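Local coordinates for probable transcriptional regulator, TetR family protein (Rhodococcus sp., PDB 3BJB) that probably binds cis-regulatory DNA through a helix-turn-helix motif and controls transcription as a TetR-family regulator, at residues B[164-169]-B[193-198]; B[25-30]-B[52-57]. All blocks are in the same frame, centred on the assembly; numbering follows the deposited sequence.

In the fold
The two contacts sit on opposite sides of the chain's centre, one in each part of this all-helical TetR-family protein. Contact 2 comes first in the sequence and closes before contact 1 opens. It fastens the helix-turn-helix, predicted to bind DNA, to helix 22-37. Contact 1 pairs helices 157-179 and 184-198 of the C-terminal region, which also face the second subunit of the dimer. Their centres are 36 Å apart and their nearest atoms about 20 Å apart, so neither touches the other. The separation fits the usual TetR layout, with a small DNA-reading head on a larger dimerising body.

Contact 1. Residues B[164-169]-B[193-198]; sequences RLLVQL and RACDLL
L166 and L198 mark the closest backbone approach, CA to CA 6.8 Å, between two nearly antiparallel helix segments whose axes run at 160° to each other and come within 10.2 Å. The pair belongs to helices 157-179 and 184-198, which also face the second subunit; this is consistent with the four-helix dimer interface familiar in TetR regulators. Hydrophobic packing alone joins the segments, and no hydrogen bond crosses. L198 meets the facing helix with both methyls. Its CD1 lies 3.9 Å from the CA of L166, and also meets CD2 of L169, while CD2 rests 3.8 Å from CB of L165, the two leucine side chains crossing at about a right angle. An alanine here would remove both methyls and would probably open a gap between L165, L166 and L169, leaving their side chains freer to shift. L198 also packs on L198 of the second subunit, which ties this core to the dimer. L166, with CG anti to its own N (chi1 -170°), swings its branch toward the partner helix, and CD2 comes 3.8 Å from SG of C195. V99 and L103 on helix 95-111 pack against L166 as well. One turn further on, the methyl CD2 of L169 closes down on the small side chain of A194, 3.5 Å from its CB.

Contact 2. Residues B[25-30]-B[52-57]; sequences VRMLEA and AGVAIG
M27 and A52 bring the two backbones together, CA to CA 4.7 Å, where helix 22-37 passes the turn of the helix-turn-helix. The segment 25-30 is helical throughout, whereas 52-57 comes off the end of helix 45-51, makes the turn and enters helix 56-62, with A55 at its N-cap position. G53, at a positive phi of 57°, is the first residue to leave the helical path. This is the three-helix DNA-binding head of the TetR family: the leading helix lies against the predicted helix-turn-helix, and here it holds the turn itself.

A52 is the centre of the packing. Its methyl is set against the helix backbone as much as against side chains, with CB 3.5 Å from O of R26 and equally close to CA of M27. That same carbonyl oxygen of R26 accepts the backbone N-H of A30, so the methyl sits beside an oxygen already engaged within its helix. A30 answers from the next turn, its CB lying 3.6 Å from N of A52. R26 takes part with the root of its side chain only: CB is 4.0 Å from O of A52, and the extended chain then carries the guanidinium away. So close an approach of the backbones is probably possible only because A30 and A52 carry small side chains.

M27, present as selenomethionine, flanks A52 on another side, with CG 3.8 Å from CB of A52. F63, beyond helix 56-62, also packs on M27. With SE nearly anti to CA (chi2 -163°), the chain runs out past A52, and the selenium makes a looser contact with V54, SE to CG2 4.5 Å.

Contact 1. Residues B[164-169]-B[193-198]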
loop_
_atom_site.group_PDB
_atom_site.type_symbol
_atom_site.label_atom_id
_atom_site.label_comp_id
_atom_site.label_asym_id
_atom_site.label_seq_id
_atom_site.Cartn_x
_atom_site.Cartn_y
_atom_site.Cartn_z
ATOM N N ARG B 164 13.147 -0.308 6.741
ATOM C CA ARG B 164 12.540 -0.317 5.415
ATOM C C ARG B 164 11.310 -1.204 5.533
ATOM O O ARG B 164 10.239 -0.841 5.069
ATOM C CB ARG B 164 13.529 -0.824 4.350
ATOM C CG ARG B 164 13.250 -0.273 2.919
ATOM C CD ARG B 164 13.891 -1.106 1.773
ATOM N NE ARG B 164 15.068 -1.801 2.272
ATOM C CZ ARG B 164 15.142 -3.116 2.409
ATOM N NH1 ARG B 164 14.115 -3.860 2.035
ATOM N NH2 ARG B 164 16.232 -3.677 2.913
ATOM N N LEU B 165 11.465 -2.343 6.214
ATOM C CA LEU B 165 10.319 -3.176 6.599
ATOM C C LEU B 165 9.221 -2.425 7.407
ATOM O O LEU B 165 8.028 -2.643 7.194
ATOM C CB LEU B 165 10.798 -4.413 7.358
ATOM C CG LEU B 165 11.694 -5.413 6.600
ATOM C CD1 LEU B 165 12.127 -6.562 7.523
ATOM C CD2 LEU B 165 11.020 -5.985 5.394
ATOM N N LEU B 166 9.621 -1.554 8.337
ATOM C CA LEU B 166 8.644 -0.789 9.104
ATOM C C LEU B 166 7.839 0.167 8.211
ATOM O O LEU B 166 6.623 0.008 8.123
ATOM C CB LEU B 166 9.288 -0.061 10.283
ATOM C CG LEU B 166 8.414 0.612 11.353
ATOM C CD1 LEU B 166 7.406 -0.332 12.007
ATOM C CD2 LEU B 166 9.277 1.295 12.424
ATOM N N VAL B 167 8.484 1.117 7.515
ATOM C CA VAL B 167 7.677 2.088 6.731
ATOM C C VAL B 167 6.821 1.372 5.702
ATOM O O VAL B 167 5.783 1.882 5.286
ATOM C CB VAL B 167 8.454 3.298 6.090
ATOM C CG1 VAL B 167 9.724 3.633 6.844
ATOM C CG2 VAL B 167 8.734 3.090 4.614
ATOM N N GLN B 168 7.252 0.172 5.323
ATOM C CA GLN B 168 6.501 -0.651 4.367
ATOM C C GLN B 168 5.219 -1.139 5.007
ATOM O O GLN B 168 4.136 -0.714 4.611
ATOM C CB GLN B 168 7.352 -1.797 3.763
ATOM C CG GLN B 168 7.754 -1.565 2.257
ATOM C CD GLN B 168 6.726 -0.682 1.451
ATOM O OE1 GLN B 168 5.826 -1.203 0.764
ATOM N NE2 GLN B 168 6.870 0.656 1.557
ATOM N N LEU B 169 5.358 -1.978 6.028
ATOM C CA LEU B 169 4.262 -2.316 6.929
ATOM C C LEU B 169 3.405 -1.103 7.345
ATOM O O LEU B 169 2.195 -1.216 7.503
ATOM C CB LEU B 169 4.805 -3.024 8.157
ATOM C CG LEU B 169 3.861 -3.373 9.303
ATOM C CD1 LEU B 169 2.560 -3.943 8.825
ATOM C CD2 LEU B 169 4.548 -4.403 10.154
ATOM N N ARG B 193 3.155 -2.734 18.010
ATOM C CA ARG B 193 3.598 -4.126 18.008
ATOM C C ARG B 193 4.678 -4.360 16.943
ATOM O O ARG B 193 5.693 -5.020 17.213
ATOM C CB ARG B 193 2.384 -5.027 17.804
ATOM C CG ARG B 193 2.666 -6.406 17.263
ATOM C CD ARG B 193 2.459 -7.517 18.283
ATOM N NE ARG B 193 3.538 -7.541 19.237
ATOM C CZ ARG B 193 3.441 -7.070 20.468
ATOM N NH1 ARG B 193 2.289 -6.551 20.889
ATOM N NH2 ARG B 193 4.500 -7.137 21.277
ATOM N N ALA B 194 4.467 -3.784 15.759
ATOM C CA ALA B 194 5.438 -3.809 14.679
ATOM C C ALA B 194 6.761 -3.180 15.076
ATOM O O ALA B 194 7.798 -3.807 14.944
ATOM C CB ALA B 194 4.885 -3.157 13.436
ATOM N N CYS B 195 6.742 -1.966 15.606
ATOM C CA CYS B 195 7.978 -1.395 16.168
ATOM C C CYS B 195 8.754 -2.342 17.087
ATOM O O CYS B 195 9.972 -2.448 16.990
ATOM C CB CYS B 195 7.682 -0.093 16.895
ATOM S SG CYS B 195 7.336 1.185 15.736
ATOM N N ASP B 196 8.035 -3.017 17.975
ATOM C CA ASP B 196 8.651 -3.865 18.993
ATOM C C ASP B 196 9.217 -5.106 18.340
ATOM O O ASP B 196 10.315 -5.597 18.702
ATOM C CB ASP B 196 7.617 -4.315 20.022
ATOM C CG ASP B 196 7.130 -3.179 20.922
ATOM O OD1 ASP B 196 7.594 -2.018 20.784
ATOM O OD2 ASP B 196 6.259 -3.452 21.778
ATOM N N LEU B 197 8.457 -5.622 17.379
ATOM C CA LEU B 197 8.893 -6.807 16.691
ATOM C C LEU B 197 10.049 -6.479 15.748
ATOM O O LEU B 197 11.147 -7.081 15.870
ATOM C CB LEU B 197 7.715 -7.507 16.007
ATOM C CG LEU B 197 6.824 -8.140 17.080
ATOM C CD1 LEU B 197 5.591 -8.766 16.491
ATOM C CD2 LEU B 197 7.580 -9.170 17.984
ATOM N N LEU B 198 9.828 -5.508 14.854
ATOM C CA LEU B 198 10.790 -5.210 13.792
ATOM C C LEU B 198 12.086 -4.610 14.268
ATOM O O LEU B 198 13.123 -4.893 13.680
ATOM C CB LEU B 198 10.212 -4.327 12.690
ATOM C CG LEU B 198 9.226 -5.040 11.748
ATOM C CD1 LEU B 198 8.257 -4.122 11.035
ATOM C CD2 LEU B 198 9.969 -5.883 10.737
#

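Contact 2. Residues B[25-30]-B[52-57]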
loop_
_atom_site.group_PDB
_atom_site.type_symbol
_atom_site.label_atom_id
_atom_site.label_comp_id
_atom_site.label_asym_id
_atom_site.label_seq_id
_atom_site.Cartn_x
_atom_site.Cartn_y
_atom_site.Cartn_z
ATOM N N VAL B 25 6.485 26.703 -4.479
ATOM C CA VAL B 25 5.597 26.619 -3.311
ATOM C C VAL B 25 4.099 26.674 -3.656
ATOM O O VAL B 25 3.346 25.813 -3.192
ATOM C CB VAL B 25 5.951 27.661 -2.208
ATOM C CG1 VAL B 25 4.720 28.035 -1.357
ATOM C CG2 VAL B 25 7.083 27.142 -1.326
ATOM N N ARG B 26 3.678 27.668 -4.453
ATOM C CA ARG B 26 2.254 27.835 -4.825
ATOM C C ARG B 26 1.671 26.638 -5.588
ATOM O O ARG B 26 0.466 26.348 -5.507
ATOM C CB ARG B 26 2.045 29.103 -5.658
ATOM C CG ARG B 26 2.296 30.360 -4.886
ATOM C CD ARG B 26 1.592 31.562 -5.480
ATOM N NE ARG B 26 2.032 32.776 -4.776
ATOM C CZ ARG B 26 2.814 33.718 -5.305
ATOM N NH1 ARG B 26 3.220 33.605 -6.570
ATOM N NH2 ARG B 26 3.175 34.774 -4.574
HETATM N N MSE B 27 2.540 25.975 -6.350
HETATM C CA MSE B 27 2.185 24.784 -7.102
HETATM C C MSE B 27 1.780 23.702 -6.136
HETATM O O MSE B 27 0.664 23.211 -6.227
HETATM C CB MSE B 27 3.330 24.355 -8.025
HETATM C CG MSE B 27 3.572 25.377 -9.139
HETATM SE SE MSE B 27 4.625 24.778 -10.676
HETATM C CE MSE B 27 6.345 25.646 -10.219
ATOM N N LEU B 28 2.680 23.382 -5.195
ATOM C CA LEU B 28 2.429 22.459 -4.068
ATOM C C LEU B 28 1.210 22.844 -3.221
ATOM O O LEU B 28 0.362 21.984 -2.881
ATOM C CB LEU B 28 3.663 22.374 -3.174
ATOM C CG LEU B 28 4.815 21.414 -3.518
ATOM C CD1 LEU B 28 4.942 21.101 -4.993
ATOM C CD2 LEU B 28 6.155 21.917 -2.975
ATOM N N GLU B 29 1.129 24.138 -2.903
ATOM C CA GLU B 29 0.024 24.714 -2.152
ATOM C C GLU B 29 -1.292 24.287 -2.774
ATOM O O GLU B 29 -2.102 23.579 -2.138
ATOM C CB GLU B 29 0.114 26.235 -2.187
ATOM C CG GLU B 29 -0.177 26.939 -0.866
ATOM C CD GLU B 29 0.924 26.718 0.151
ATOM O OE1 GLU B 29 1.484 27.719 0.640
ATOM O OE2 GLU B 29 1.238 25.538 0.448
ATOM N N ALA B 30 -1.462 24.688 -4.033
ATOM C CA ALA B 30 -2.690 24.484 -4.788
ATOM C C ALA B 30 -3.035 23.020 -4.950
ATOM O O ALA B 30 -4.210 22.648 -4.905
ATOM C CB ALA B 30 -2.577 25.129 -6.139
ATOM N N ALA B 52 -2.215 27.692 -8.692
ATOM C CA ALA B 52 -0.839 28.150 -8.510
ATOM C C ALA B 52 -0.534 29.397 -9.322
ATOM O O ALA B 52 0.581 29.939 -9.257
ATOM C CB ALA B 52 0.128 27.032 -8.878
ATOM N N GLY B 53 -1.520 29.840 -10.101
ATOM C CA GLY B 53 -1.393 31.024 -10.959
ATOM C C GLY B 53 -0.236 30.922 -11.928
ATOM O O GLY B 53 0.566 31.845 -12.032
ATOM N N VAL B 54 -0.148 29.788 -12.620
ATOM C CA VAL B 54 0.948 29.505 -13.554
ATOM C C VAL B 54 0.419 28.926 -14.874
ATOM O O VAL B 54 -0.746 28.496 -14.946
ATOM C CB VAL B 54 1.992 28.525 -12.939
ATOM C CG1 VAL B 54 2.632 29.118 -11.692
ATOM C CG2 VAL B 54 1.364 27.167 -12.622
ATOM N N ALA B 55 1.268 28.923 -15.910
ATOM C CA ALA B 55 0.952 28.271 -17.186
ATOM C C ALA B 55 0.988 26.747 -17.025
ATOM O O ALA B 55 1.824 26.222 -16.271
ATOM C CB ALA B 55 1.922 28.700 -18.254
ATOM N N ILE B 56 0.085 26.052 -17.735
ATOM C CA ILE B 56 0.007 24.576 -17.695
ATOM C C ILE B 56 1.355 23.941 -18.088
ATOM O O ILE B 56 1.774 22.939 -17.505
ATOM C CB ILE B 56 -1.197 24.010 -18.545
ATOM C CG1 ILE B 56 -1.320 22.486 -18.434
ATOM C CG2 ILE B 56 -1.041 24.359 -20.020
ATOM C CD1 ILE B 56 -1.942 21.934 -17.139
ATOM N N GLY B 57 2.030 24.556 -19.061
ATOM C CA GLY B 57 3.353 24.122 -19.505
ATOM C C GLY B 57 4.429 24.356 -18.464
ATOM O O GLY B 57 5.434 23.639 -18.437
#